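Local coordinates for 50S ribosomal protein L16 arginine hydroxylase (Escherichia coli, PDB 4CCL) that hydroxylates an arginine of ribosomal protein uL16 at its C3 position, as an iron(II)- and 2-oxoglutarate-dependent oxygenase that works as a homodimer, at residues B[201-206]-B[270-275]; B[215-220]-B[264-269]; B[286-291]-B[363-368]; B[315-318]-B[323-326]; B[345-350]-B[354-359]. One frame throughout, in Å; residues are numbered along the deposited sequence.

Contact 1. Residues B[201-206]-B[270-275]; sequences GFRAPN and EFISQS
Arg203 reaches out from the chain just past strand 195-202 and lays the edge of its guanidinium against the backbone of Gln274, just beyond helix 263-272. NH1 donates to Gln274 O at 2.9 Å, and the bond is nearly straight, 168° at the hydrogen. The acceptor lies close to the guanidinium plane, and NH1 in turn sits in the plane of the Gln274 carbonyl, though the planes themselves are turned against each other. Arg203 leaves its backbone with CG lodged between N and the carbonyl carbon (chi1 45°) and then bends at chi3, which carries the guanidinium across to the helix end. On the way it crosses Ile272 at a slant: NH2 comes within 4.1 Å of Ile272 CD1, the methyl at the end of the longer isoleucine branch. Ser275 CA is a further neighbour, 4.0 Å from NH1. The turn that offers this carbonyl is itself held by Gln274 N, which bonds back to Phe271 O at 2.8 Å. Arg310, whose NE bonds Ile272 O, brings a second positive charge near NH1, while Pro205 packs on Leu250 of the second subunit. A leucine in place of Arg203 would probably leave Gln274 O without this donor and remove the tie between the strand exit and the helix end. The delocalised positive charge of Arg203 probably strengthens a bond to a neutral carbonyl, so the link between the JmjC region and a segment of the winged-helix family region is no salt bridge.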
# COMPACT_ATOMS: atom_id res chain seq x y z
N GLY B 201 6.77 -25.71 10.08
CA GLY B 201 7.02 -24.78 9.01
C GLY B 201 7.55 -23.46 9.53
O GLY B 201 7.40 -23.14 10.71
N PHE B 202 8.16 -22.70 8.64
CA PHE B 202 8.68 -21.39 9.00
C PHE B 202 8.17 -20.34 8.03
O PHE B 202 7.63 -20.66 6.97
CB PHE B 202 10.21 -21.41 9.05
CG PHE B 202 10.76 -22.13 10.25
CD1 PHE B 202 10.80 -23.51 10.28
CD2 PHE B 202 11.23 -21.42 11.34
CE1 PHE B 202 11.30 -24.18 11.38
CE2 PHE B 202 11.73 -22.08 12.45
CZ PHE B 202 11.77 -23.46 12.47
N ARG B 203 8.30 -19.08 8.41
CA ARG B 203 7.76 -17.99 7.62
C ARG B 203 8.74 -16.83 7.56
O ARG B 203 9.28 -16.41 8.58
CB ARG B 203 6.43 -17.52 8.21
CG ARG B 203 6.47 -17.36 9.71
CD ARG B 203 5.11 -16.98 10.28
NE ARG B 203 4.66 -15.67 9.81
CZ ARG B 203 3.61 -15.02 10.30
NH1 ARG B 203 2.90 -15.56 11.28
NH2 ARG B 203 3.28 -13.84 9.81
N ALA B 204 8.97 -16.32 6.35
CA ALA B 204 9.72 -15.09 6.20
C ALA B 204 9.02 -14.22 5.17
O ALA B 204 8.56 -14.72 4.14
CB ALA B 204 11.15 -15.38 5.79
N PRO B 205 8.96 -12.91 5.43
CA PRO B 205 8.32 -11.97 4.51
C PRO B 205 9.22 -11.62 3.34
O PRO B 205 10.44 -11.71 3.46
CB PRO B 205 8.10 -10.73 5.38
CG PRO B 205 9.22 -10.78 6.37
CD PRO B 205 9.44 -12.25 6.66
N ASN B 206 8.64 -11.22 2.21
CA ASN B 206 9.42 -10.59 1.16
C ASN B 206 9.20 -9.08 1.19
O ASN B 206 8.41 -8.59 2.00
CB ASN B 206 9.11 -11.20 -0.22
CG ASN B 206 7.63 -11.25 -0.53
OD1 ASN B 206 6.86 -10.39 -0.12
ND2 ASN B 206 7.23 -12.27 -1.29
N GLU B 270 2.69 -5.22 15.17
CA GLU B 270 1.30 -5.61 14.97
C GLU B 270 1.12 -6.67 13.87
O GLU B 270 0.20 -7.48 13.91
CB GLU B 270 0.43 -4.38 14.66
CG GLU B 270 0.38 -3.36 15.80
CD GLU B 270 -0.51 -2.17 15.48
OE1 GLU B 270 -1.24 -2.22 14.47
OE2 GLU B 270 -0.48 -1.19 16.24
N PHE B 271 2.02 -6.66 12.88
CA PHE B 271 1.95 -7.58 11.75
C PHE B 271 2.44 -8.96 12.14
O PHE B 271 1.67 -9.92 12.18
CB PHE B 271 2.78 -7.01 10.58
CG PHE B 271 2.98 -7.97 9.42
CD1 PHE B 271 2.02 -8.91 9.07
CD2 PHE B 271 4.14 -7.90 8.66
CE1 PHE B 271 2.23 -9.77 8.00
CE2 PHE B 271 4.35 -8.75 7.59
CZ PHE B 271 3.39 -9.69 7.26
N ILE B 272 3.73 -9.06 12.46
CA ILE B 272 4.40 -10.34 12.67
C ILE B 272 3.80 -11.17 13.81
O ILE B 272 4.01 -12.38 13.88
CB ILE B 272 5.92 -10.14 12.88
CG1 ILE B 272 6.69 -11.44 12.60
CG2 ILE B 272 6.22 -9.59 14.26
CD1 ILE B 272 6.64 -11.87 11.15
N SER B 273 3.06 -10.52 14.71
CA SER B 273 2.42 -11.23 15.82
C SER B 273 1.11 -11.90 15.41
O SER B 273 0.51 -12.63 16.20
CB SER B 273 2.20 -10.28 17.01
OG SER B 273 1.56 -9.08 16.60
N GLN B 274 0.68 -11.66 14.18
CA GLN B 274 -0.52 -12.30 13.64
C GLN B 274 -0.19 -13.65 13.00
O GLN B 274 0.85 -13.82 12.37
CB GLN B 274 -1.20 -11.38 12.62
CG GLN B 274 -2.51 -10.79 13.10
CD GLN B 274 -2.86 -9.49 12.39
OE1 GLN B 274 -4.01 -9.27 12.01
NE2 GLN B 274 -1.87 -8.62 12.22
N SER B 275 -1.08 -14.62 13.19
CA SER B 275 -0.89 -15.96 12.65
C SER B 275 -1.44 -16.10 11.23
O SER B 275 -2.49 -15.53 10.90
CB SER B 275 -1.53 -17.01 13.57
OG SER B 275 -1.36 -18.32 13.05

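Contact 2. Residues B[215-220]-B[264-269]; sequences ADYVLQ and FKQWFG
Tyr217 and Trp267 meet where helix 207-220 passes helix 263-272, their CA atoms 6.5 Å apart. Both side chains swing CG to the side opposite the backbone N, Tyr217 with chi1 179° and Trp267 with chi1 162°, and each ring thereby reaches back beside the other's root. The Trp267 CB methylene sits over one face of the phenol, 3.7 Å from the ring centroid, a CH-pi contact displaced somewhat toward the rim. In exchange, Tyr217 CB touches the five-membered half of the indole, 3.4 Å from CD1. The two rings themselves are inclined at 48°, neither stacked nor edge-to-face. Further out, Tyr217 OH rests against the aliphatic part of Gln266, 3.5 Å from CG, and the glutamine chain then bends at chi2. Beyond the pair, the indole meets the Phe271 ring one turn on and packs against Leu210, while Phe264 and Phe268 turn to Met254 and Leu250 of the second subunit. This is helix-on-helix packing through interlocked aromatic side chains; it joins the helix that follows the JmjC beta core to helix 263-272 of the winged-helix family region, beside the dimer interface.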
# COMPACT_ATOMS: atom_id res chain seq x y z
N ALA B 215 2.40 0.23 4.06
CA ALA B 215 1.61 1.22 3.34
C ALA B 215 0.18 1.23 3.87
O ALA B 215 -0.41 2.29 4.09
CB ALA B 215 1.63 0.95 1.85
N ASP B 216 -0.36 0.03 4.09
CA ASP B 216 -1.70 -0.09 4.64
C ASP B 216 -1.79 0.41 6.08
O ASP B 216 -2.81 0.96 6.50
CB ASP B 216 -2.23 -1.52 4.50
CG ASP B 216 -2.67 -1.85 3.08
OD1 ASP B 216 -3.23 -0.94 2.42
OD2 ASP B 216 -2.46 -2.99 2.63
N TYR B 217 -0.71 0.22 6.84
CA TYR B 217 -0.63 0.73 8.21
C TYR B 217 -0.68 2.26 8.22
O TYR B 217 -1.45 2.86 8.97
CB TYR B 217 0.65 0.24 8.89
CG TYR B 217 0.85 0.72 10.31
CD1 TYR B 217 0.11 0.18 11.36
CD2 TYR B 217 1.79 1.70 10.61
CE1 TYR B 217 0.29 0.62 12.66
CE2 TYR B 217 1.98 2.14 11.92
CZ TYR B 217 1.22 1.59 12.94
OH TYR B 217 1.41 2.02 14.23
N VAL B 218 0.14 2.86 7.37
CA VAL B 218 0.20 4.31 7.20
C VAL B 218 -1.15 4.88 6.76
O VAL B 218 -1.62 5.88 7.31
CB VAL B 218 1.29 4.71 6.19
CG1 VAL B 218 1.12 6.16 5.75
CG2 VAL B 218 2.67 4.47 6.78
N LEU B 219 -1.77 4.24 5.78
CA LEU B 219 -3.09 4.66 5.30
C LEU B 219 -4.14 4.59 6.41
O LEU B 219 -4.86 5.55 6.67
CB LEU B 219 -3.52 3.82 4.10
CG LEU B 219 -4.98 3.90 3.63
CD1 LEU B 219 -5.42 5.34 3.39
CD2 LEU B 219 -5.19 3.07 2.37
N GLN B 220 -4.20 3.43 7.07
CA GLN B 220 -5.18 3.19 8.13
C GLN B 220 -5.00 4.12 9.33
O GLN B 220 -5.97 4.60 9.90
CB GLN B 220 -5.11 1.72 8.58
CG GLN B 220 -5.68 1.45 9.96
N PHE B 264 7.56 2.24 12.29
CA PHE B 264 7.93 0.96 11.68
C PHE B 264 7.90 -0.19 12.68
O PHE B 264 7.32 -1.24 12.41
CB PHE B 264 9.31 1.02 11.02
CG PHE B 264 9.77 -0.31 10.49
CD1 PHE B 264 8.92 -1.10 9.74
CD2 PHE B 264 11.05 -0.78 10.76
CE1 PHE B 264 9.33 -2.32 9.26
CE2 PHE B 264 11.46 -2.00 10.28
CZ PHE B 264 10.60 -2.77 9.53
N LYS B 265 8.54 0.02 13.83
CA LYS B 265 8.59 -0.97 14.89
C LYS B 265 7.19 -1.39 15.32
O LYS B 265 6.92 -2.57 15.55
CB LYS B 265 9.33 -0.40 16.10
CG LYS B 265 9.29 -1.29 17.33
CD LYS B 265 9.54 -0.50 18.60
CE LYS B 265 10.84 0.27 18.53
NZ LYS B 265 11.05 1.13 19.74
N GLN B 266 6.30 -0.41 15.41
CA GLN B 266 4.94 -0.63 15.85
C GLN B 266 4.17 -1.43 14.80
O GLN B 266 3.51 -2.42 15.13
CB GLN B 266 4.24 0.70 16.13
CG GLN B 266 3.02 0.60 17.01
CD GLN B 266 3.02 1.65 18.10
OE1 GLN B 266 4.07 1.98 18.66
NE2 GLN B 266 1.85 2.20 18.40
N TRP B 267 4.27 -1.00 13.54
CA TRP B 267 3.61 -1.74 12.47
C TRP B 267 4.06 -3.19 12.42
O TRP B 267 3.24 -4.09 12.37
CB TRP B 267 3.85 -1.13 11.09
CG TRP B 267 3.53 -2.15 10.02
CD1 TRP B 267 2.30 -2.63 9.69
CD2 TRP B 267 4.47 -2.83 9.17
NE1 TRP B 267 2.40 -3.56 8.68
CE2 TRP B 267 3.73 -3.70 8.34
CE3 TRP B 267 5.86 -2.79 9.03
CZ2 TRP B 267 4.33 -4.52 7.39
CZ3 TRP B 267 6.45 -3.60 8.08
CH2 TRP B 267 5.69 -4.45 7.27
N PHE B 268 5.38 -3.40 12.40
CA PHE B 268 5.90 -4.76 12.30
C PHE B 268 5.51 -5.57 13.51
O PHE B 268 5.25 -6.77 13.41
CB PHE B 268 7.42 -4.77 12.11
CG PHE B 268 7.95 -6.11 11.69
CD1 PHE B 268 7.81 -6.53 10.38
CD2 PHE B 268 8.58 -6.95 12.59
CE1 PHE B 268 8.30 -7.76 9.98
CE2 PHE B 268 9.07 -8.17 12.20
CZ PHE B 268 8.93 -8.58 10.89
N GLY B 269 5.44 -4.90 14.66
CA GLY B 269 4.98 -5.53 15.88
C GLY B 269 3.57 -6.06 15.71
O GLY B 269 3.29 -7.21 16.05

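Contact 3. Residues B[286-291]-B[363-368]; sequences PPYQPD and LVNSGY
The side-chain amide of Asn365 reads both backbone polar groups of Tyr288. OD1 accepts from Tyr288 N at 2.6 Å, with the donor lying above the plane of the amide carbonyl and not on a lone pair. ND2 gives its hydrogen to Tyr288 O at 3.1 Å; this second bond is straight, 166° at the hydrogen, lies in the amide plane and meets a lone pair of the carbonyl. Asn365 can face the chain this way because its CG stands opposite its own carbonyl carbon (chi1 -68°). Around the paired bonds the packing is modest. OD1 also lies 3.1 Å from Tyr288 CB and near the edge of the phenol ring. Val364 CG1 covers one face of that ring toward its rim, 4.1 Å from CD1, and Pro287 CB skirts the amide. Further out, Asn365 also touches Pro284, and Val364 leans on Trp369. The last turn of helix 354-365 closes in a Schellman motif at Gly367, where Tyr368 N bonds Leu363 O at 3.2 Å and Gly367 N bonds Val364 O. The amide thus uses its donor and its acceptor on one residue, which fixes its flip: with O and N exchanged, both bonds would oppose like with like. The extended chain before helix 290-298 is thereby held to the end of helix 354-365 without any charge.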
# COMPACT_ATOMS: atom_id res chain seq x y z
N PRO B 286 -19.42 -15.70 30.03
CA PRO B 286 -19.39 -14.39 30.67
C PRO B 286 -17.96 -13.87 30.68
O PRO B 286 -17.05 -14.69 30.80
CB PRO B 286 -19.89 -14.67 32.08
CG PRO B 286 -19.49 -16.08 32.33
CD PRO B 286 -19.58 -16.79 31.01
N PRO B 287 -17.75 -12.56 30.53
CA PRO B 287 -16.39 -12.04 30.67
C PRO B 287 -15.88 -12.11 32.11
O PRO B 287 -16.69 -12.16 33.04
CB PRO B 287 -16.53 -10.57 30.23
CG PRO B 287 -17.70 -10.57 29.32
CD PRO B 287 -18.66 -11.58 29.90
N TYR B 288 -14.56 -12.14 32.28
CA TYR B 288 -13.96 -12.16 33.61
C TYR B 288 -13.90 -10.77 34.22
O TYR B 288 -13.65 -9.78 33.53
CB TYR B 288 -12.53 -12.71 33.55
CG TYR B 288 -12.40 -14.21 33.53
CD1 TYR B 288 -12.69 -14.95 32.39
CD2 TYR B 288 -11.97 -14.90 34.66
CE1 TYR B 288 -12.56 -16.32 32.37
CE2 TYR B 288 -11.83 -16.28 34.65
CZ TYR B 288 -12.13 -16.98 33.50
OH TYR B 288 -12.00 -18.35 33.49
N GLN B 289 -14.13 -10.70 35.53
CA GLN B 289 -13.77 -9.51 36.30
C GLN B 289 -12.35 -9.70 36.83
O GLN B 289 -11.98 -10.81 37.20
CB GLN B 289 -14.77 -9.27 37.43
CG GLN B 289 -16.12 -8.76 36.95
CD GLN B 289 -16.01 -7.47 36.16
OE1 GLN B 289 -16.60 -7.33 35.09
NE2 GLN B 289 -15.24 -6.51 36.68
N PRO B 290 -11.56 -8.62 36.86
CA PRO B 290 -10.13 -8.67 37.21
C PRO B 290 -9.81 -9.44 38.49
O PRO B 290 -8.81 -10.18 38.53
CB PRO B 290 -9.78 -7.19 37.39
CG PRO B 290 -10.71 -6.48 36.47
CD PRO B 290 -11.99 -7.25 36.51
N ASP B 291 -10.65 -9.29 39.51
CA ASP B 291 -10.35 -9.90 40.80
C ASP B 291 -10.65 -11.40 40.87
O ASP B 291 -10.17 -12.07 41.78
CB ASP B 291 -11.01 -9.15 41.96
CG ASP B 291 -12.51 -9.31 41.98
OD1 ASP B 291 -13.11 -9.56 40.91
OD2 ASP B 291 -13.10 -9.19 43.08
N LEU B 363 -6.94 -9.56 28.03
CA LEU B 363 -6.28 -10.59 27.24
C LEU B 363 -6.96 -11.94 27.40
O LEU B 363 -7.15 -12.67 26.42
CB LEU B 363 -4.79 -10.70 27.61
CG LEU B 363 -3.89 -9.54 27.19
CD1 LEU B 363 -2.50 -9.69 27.78
CD2 LEU B 363 -3.82 -9.43 25.67
N VAL B 364 -7.34 -12.28 28.63
CA VAL B 364 -8.05 -13.52 28.89
C VAL B 364 -9.46 -13.49 28.30
O VAL B 364 -9.89 -14.44 27.63
CB VAL B 364 -8.11 -13.84 30.40
CG1 VAL B 364 -8.98 -15.07 30.65
CG2 VAL B 364 -6.71 -14.06 30.95
N ASN B 365 -10.17 -12.39 28.52
CA ASN B 365 -11.51 -12.20 27.96
C ASN B 365 -11.52 -12.21 26.43
O ASN B 365 -12.55 -12.48 25.81
CB ASN B 365 -12.15 -10.91 28.48
CG ASN B 365 -12.46 -10.98 29.96
OD1 ASN B 365 -12.65 -12.06 30.51
ND2 ASN B 365 -12.52 -9.82 30.61
N SER B 366 -10.37 -11.93 25.83
CA SER B 366 -10.22 -11.96 24.38
C SER B 366 -10.09 -13.39 23.87
O SER B 366 -10.29 -13.67 22.69
CB SER B 366 -9.00 -11.15 23.94
OG SER B 366 -9.38 -9.98 23.23
N GLY B 367 -9.74 -14.30 24.78
CA GLY B 367 -9.58 -15.71 24.45
C GLY B 367 -8.13 -16.11 24.26
O GLY B 367 -7.83 -17.27 23.97
N TYR B 368 -7.23 -15.15 24.43
CA TYR B 368 -5.82 -15.37 24.14
C TYR B 368 -5.13 -16.24 25.20
O TYR B 368 -4.14 -16.92 24.92
CB TYR B 368 -5.09 -14.03 23.97
CG TYR B 368 -5.59 -13.19 22.81
CD1 TYR B 368 -6.45 -13.73 21.85
CD2 TYR B 368 -5.20 -11.87 22.67
CE1 TYR B 368 -6.90 -12.97 20.79
CE2 TYR B 368 -5.65 -11.10 21.61
CZ TYR B 368 -6.50 -11.65 20.68
OH TYR B 368 -6.95 -10.89 19.62

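Contact 4. Residues B[315-318]-B[323-326]; sequences GDDV and EKID
An antiparallel beta hairpin makes this contact, the pairing of strand 317-320 with strand 323-325 within the small three-stranded sheet of the winged-helix region. Val318 and Ile325 form a hydrogen-bonded pair. Val318 N bonds Ile325 O at 3.0 Å, and Ile325 N returns to Val318 O at 2.8 Å. The same oxygen also receives a CA-H...O contact from Lys324 CA. On one face of the sheet the two side chains of the pair cross, with Val318 CB 3.6 Å from Ile325 CG1; that branch of the isoleucine fits between its own N and carbonyl carbon (chi1 44°), which turns it toward the valine. Toward the hairpin's open end the contact becomes charged. Asp317 and Asp326 lie side by side and point the same way, their OD1 atoms 3.0 Å apart and their carboxylate planes 48° from each other, two carboxylates that would be expected to repel if both are ionised. Lys324 runs out extended alongside the pair and sets NZ 3.6 Å from Asp326 OD2 in a salt bridge, while Asp317 OD1 is more distant from NZ, at 4.5 Å. The nearby ammonium probably eases the repulsion. A leucine at Asp317 would probably cost Lys324 the second negative charge near it and leave the amine to Asp326. Lys265 and Gln266 of helix 263-272 touch Asp317 and Lys324 respectively, Val311 of the neighbouring strand packs on Val318, and Met359 and Leu363 of helix 354-365 back Ile325.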
# COMPACT_ATOMS: atom_id res chain seq x y z
N GLY B 315 11.82 -4.43 21.35
CA GLY B 315 12.19 -3.44 22.35
C GLY B 315 11.46 -3.70 23.65
O GLY B 315 11.46 -4.83 24.15
N ASP B 316 10.84 -2.67 24.20
CA ASP B 316 10.09 -2.78 25.45
C ASP B 316 8.60 -3.02 25.25
O ASP B 316 7.84 -3.08 26.21
CB ASP B 316 10.33 -1.55 26.33
CG ASP B 316 11.74 -1.51 26.89
OD1 ASP B 316 12.64 -0.95 26.21
OD2 ASP B 316 11.96 -2.03 28.00
N ASP B 317 8.18 -3.16 23.99
CA ASP B 317 6.77 -3.39 23.67
C ASP B 317 6.54 -4.87 23.37
O ASP B 317 7.38 -5.51 22.73
CB ASP B 317 6.36 -2.56 22.46
CG ASP B 317 6.90 -1.15 22.51
OD1 ASP B 317 6.77 -0.50 23.57
OD2 ASP B 317 7.47 -0.70 21.49
N VAL B 318 5.41 -5.41 23.81
CA VAL B 318 5.09 -6.79 23.47
C VAL B 318 3.88 -6.79 22.52
O VAL B 318 3.11 -5.84 22.52
CB VAL B 318 4.88 -7.65 24.74
CG1 VAL B 318 4.40 -9.05 24.39
CG2 VAL B 318 6.18 -7.74 25.52
N GLU B 323 -2.09 -7.12 18.58
CA GLU B 323 -2.34 -6.07 19.56
C GLU B 323 -1.12 -5.80 20.44
O GLU B 323 -0.51 -6.72 20.99
CB GLU B 323 -3.54 -6.43 20.43
CG GLU B 323 -4.83 -6.58 19.65
CD GLU B 323 -5.80 -7.53 20.32
OE1 GLU B 323 -5.56 -7.90 21.49
OE2 GLU B 323 -6.79 -7.92 19.66
N LYS B 324 -0.77 -4.52 20.57
CA LYS B 324 0.35 -4.11 21.39
C LYS B 324 -0.03 -4.10 22.86
O LYS B 324 -0.99 -3.44 23.26
CB LYS B 324 0.84 -2.72 20.97
CG LYS B 324 1.94 -2.15 21.84
CD LYS B 324 2.21 -0.70 21.46
CE LYS B 324 3.05 0.01 22.52
NZ LYS B 324 2.96 1.50 22.39
N ILE B 325 0.72 -4.84 23.66
CA ILE B 325 0.63 -4.77 25.11
C ILE B 325 1.86 -4.06 25.68
O ILE B 325 3.02 -4.41 25.39
CB ILE B 325 0.40 -6.15 25.75
CG1 ILE B 325 1.32 -7.19 25.10
CG2 ILE B 325 -1.05 -6.58 25.58
CD1 ILE B 325 0.91 -8.62 25.40
N ASP B 326 1.56 -3.03 26.48
CA ASP B 326 2.54 -2.11 27.04
C ASP B 326 2.32 -2.00 28.54
O ASP B 326 1.28 -1.50 28.98
CB ASP B 326 2.33 -0.73 26.42
CG ASP B 326 3.60 -0.12 25.88
OD1 ASP B 326 4.49 -0.88 25.44
OD2 ASP B 326 3.71 1.13 25.88

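Contact 5. Residues B[345-350]-B[354-359]; sequences ENFGDA and PSFLAM
A turn between two helices of the winged-helix region folds back here onto the helix that follows it: Ala350 and Phe347, from the end of helix 344-347 and the loop beyond, pack against Phe356 in the first turn of helix 354-365. Ala350 CB stands above one face of the Phe356 ring, 3.6 Å from its centroid and 14° off the normal, a CH-pi contact. The methyl lies nearer the CD2 and CE2 side of the ring than the CD1 and CE1 side. Ala350 O lies by the root of the same residue, 3.4 Å from Phe356 CB. Phe356 turns its ring to this loop with CG opposite the backbone N (chi1 180°). Phe347 comes in at the rim instead. Its CD1 lies 3.7 Å from Phe356 CE2, and the two rings meet rim to rim with planes at 65°, neither lying over the other's face. The backbone that brings both residues to the same ring is a type II' beta turn from Phe347 to Ala350, in which Gly348 leaves the helix with positive phi; the turn's own bond, Ala350 N to Phe347 O at 3.3 Å, is weak. With no hydrogen bond passing between 345-350 and 354-359, packing carries the contact. Around this group helix 330-338 supplies Ala332, which touches both Ala350 and Phe356, and His329 just ahead of it meets the Phe356 ring. Phe347 also packs on Leu297 of helix 290-298, and Leu357, next to Phe356 in the chain, reaches Pro290 and Tyr294 of helix 290-298.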
# COMPACT_ATOMS: atom_id res chain seq x y z
N GLU B 345 3.57 -16.86 40.35
CA GLU B 345 4.99 -16.62 40.57
C GLU B 345 5.61 -15.86 39.40
O GLU B 345 6.42 -14.95 39.58
CB GLU B 345 5.73 -17.95 40.78
CG GLU B 345 7.24 -17.86 40.62
CD GLU B 345 7.77 -18.81 39.57
OE1 GLU B 345 7.43 -20.01 39.61
OE2 GLU B 345 8.52 -18.35 38.68
N ASN B 346 5.20 -16.23 38.19
CA ASN B 346 5.72 -15.61 36.98
C ASN B 346 5.28 -14.15 36.85
O ASN B 346 5.95 -13.35 36.21
CB ASN B 346 5.28 -16.40 35.75
CG ASN B 346 5.47 -17.90 35.93
OD1 ASN B 346 4.56 -18.69 35.67
ND2 ASN B 346 6.65 -18.29 36.38
N PHE B 347 4.14 -13.82 37.45
CA PHE B 347 3.63 -12.46 37.43
C PHE B 347 4.32 -11.56 38.46
O PHE B 347 4.52 -10.37 38.22
CB PHE B 347 2.11 -12.44 37.63
CG PHE B 347 1.35 -13.00 36.46
CD1 PHE B 347 1.32 -12.33 35.25
CD2 PHE B 347 0.69 -14.22 36.56
CE1 PHE B 347 0.63 -12.85 34.17
CE2 PHE B 347 -0.00 -14.74 35.49
CZ PHE B 347 -0.03 -14.05 34.29
N GLY B 348 4.68 -12.13 39.60
CA GLY B 348 5.33 -11.37 40.66
C GLY B 348 4.40 -10.35 41.29
O GLY B 348 3.30 -10.69 41.72
N ASP B 349 4.84 -9.10 41.33
CA ASP B 349 4.07 -8.02 41.95
C ASP B 349 3.09 -7.36 40.99
O ASP B 349 2.34 -6.47 41.39
CB ASP B 349 5.02 -6.96 42.53
CG ASP B 349 5.84 -7.48 43.70
OD1 ASP B 349 5.33 -8.36 44.43
OD2 ASP B 349 6.98 -7.01 43.88
N ALA B 350 3.08 -7.80 39.74
CA ALA B 350 2.27 -7.17 38.69
C ALA B 350 0.77 -7.24 38.96
O ALA B 350 0.03 -6.30 38.64
CB ALA B 350 2.61 -7.77 37.34
N PRO B 354 -3.70 -2.63 39.54
CA PRO B 354 -5.02 -2.77 38.93
C PRO B 354 -4.99 -2.57 37.42
O PRO B 354 -5.83 -3.12 36.71
CB PRO B 354 -5.84 -1.66 39.61
CG PRO B 354 -5.13 -1.41 40.89
CD PRO B 354 -3.68 -1.59 40.58
N SER B 355 -4.04 -1.79 36.92
CA SER B 355 -3.90 -1.58 35.48
C SER B 355 -3.45 -2.85 34.78
O SER B 355 -4.05 -3.27 33.79
CB SER B 355 -2.93 -0.43 35.19
OG SER B 355 -3.53 0.82 35.44
N PHE B 356 -2.38 -3.46 35.30
CA PHE B 356 -1.89 -4.72 34.75
C PHE B 356 -2.96 -5.80 34.84
O PHE B 356 -3.16 -6.56 33.90
CB PHE B 356 -0.63 -5.19 35.48
CG PHE B 356 -0.08 -6.49 34.95
CD1 PHE B 356 0.79 -6.50 33.88
CD2 PHE B 356 -0.45 -7.70 35.52
CE1 PHE B 356 1.29 -7.69 33.38
CE2 PHE B 356 0.04 -8.90 35.03
CZ PHE B 356 0.92 -8.89 33.96
N LEU B 357 -3.63 -5.86 35.99
CA LEU B 357 -4.69 -6.84 36.20
C LEU B 357 -5.80 -6.63 35.17
O LEU B 357 -6.37 -7.59 34.65
CB LEU B 357 -5.24 -6.72 37.62
CG LEU B 357 -6.24 -7.80 38.04
CD1 LEU B 357 -5.63 -9.18 37.87
CD2 LEU B 357 -6.69 -7.58 39.48
N ALA B 358 -6.09 -5.36 34.88
CA ALA B 358 -7.09 -5.01 33.89
C ALA B 358 -6.69 -5.48 32.50
O ALA B 358 -7.48 -6.13 31.80
CB ALA B 358 -7.33 -3.51 33.88
N MSE B 359 -5.46 -5.16 32.09
CA MSE B 359 -4.93 -5.62 30.81
C MSE B 359 -5.01 -7.13 30.67
O MSE B 359 -5.54 -7.64 29.68
CB MSE B 359 -3.47 -5.19 30.64
CG MSE B 359 -2.74 -5.99 29.56
SE MSE B 359 -0.84 -5.61 29.47
CE MSE B 359 -0.95 -3.69 29.18

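From the N terminus, the chain completes strand 195-202 and opens contact 1, which closes at 270-275; within that span contact 2 pairs helix 207-220 with helix 263-272, so both use the latter helix, and both touch the second subunit. They tie the JmjC core to helix 263-272 of the winged-helix family region. Next, 286-291 opens contact 3, which closes only at 363-368 and encloses contacts 4 and 5, two short closures in series. Contact 3 meets contact 4 through Tyr368 and Glu323, and shares helix 354-365 with contact 5. Contact 2 touches contact 4 where Lys265 packs on Asp317, joining the two groups.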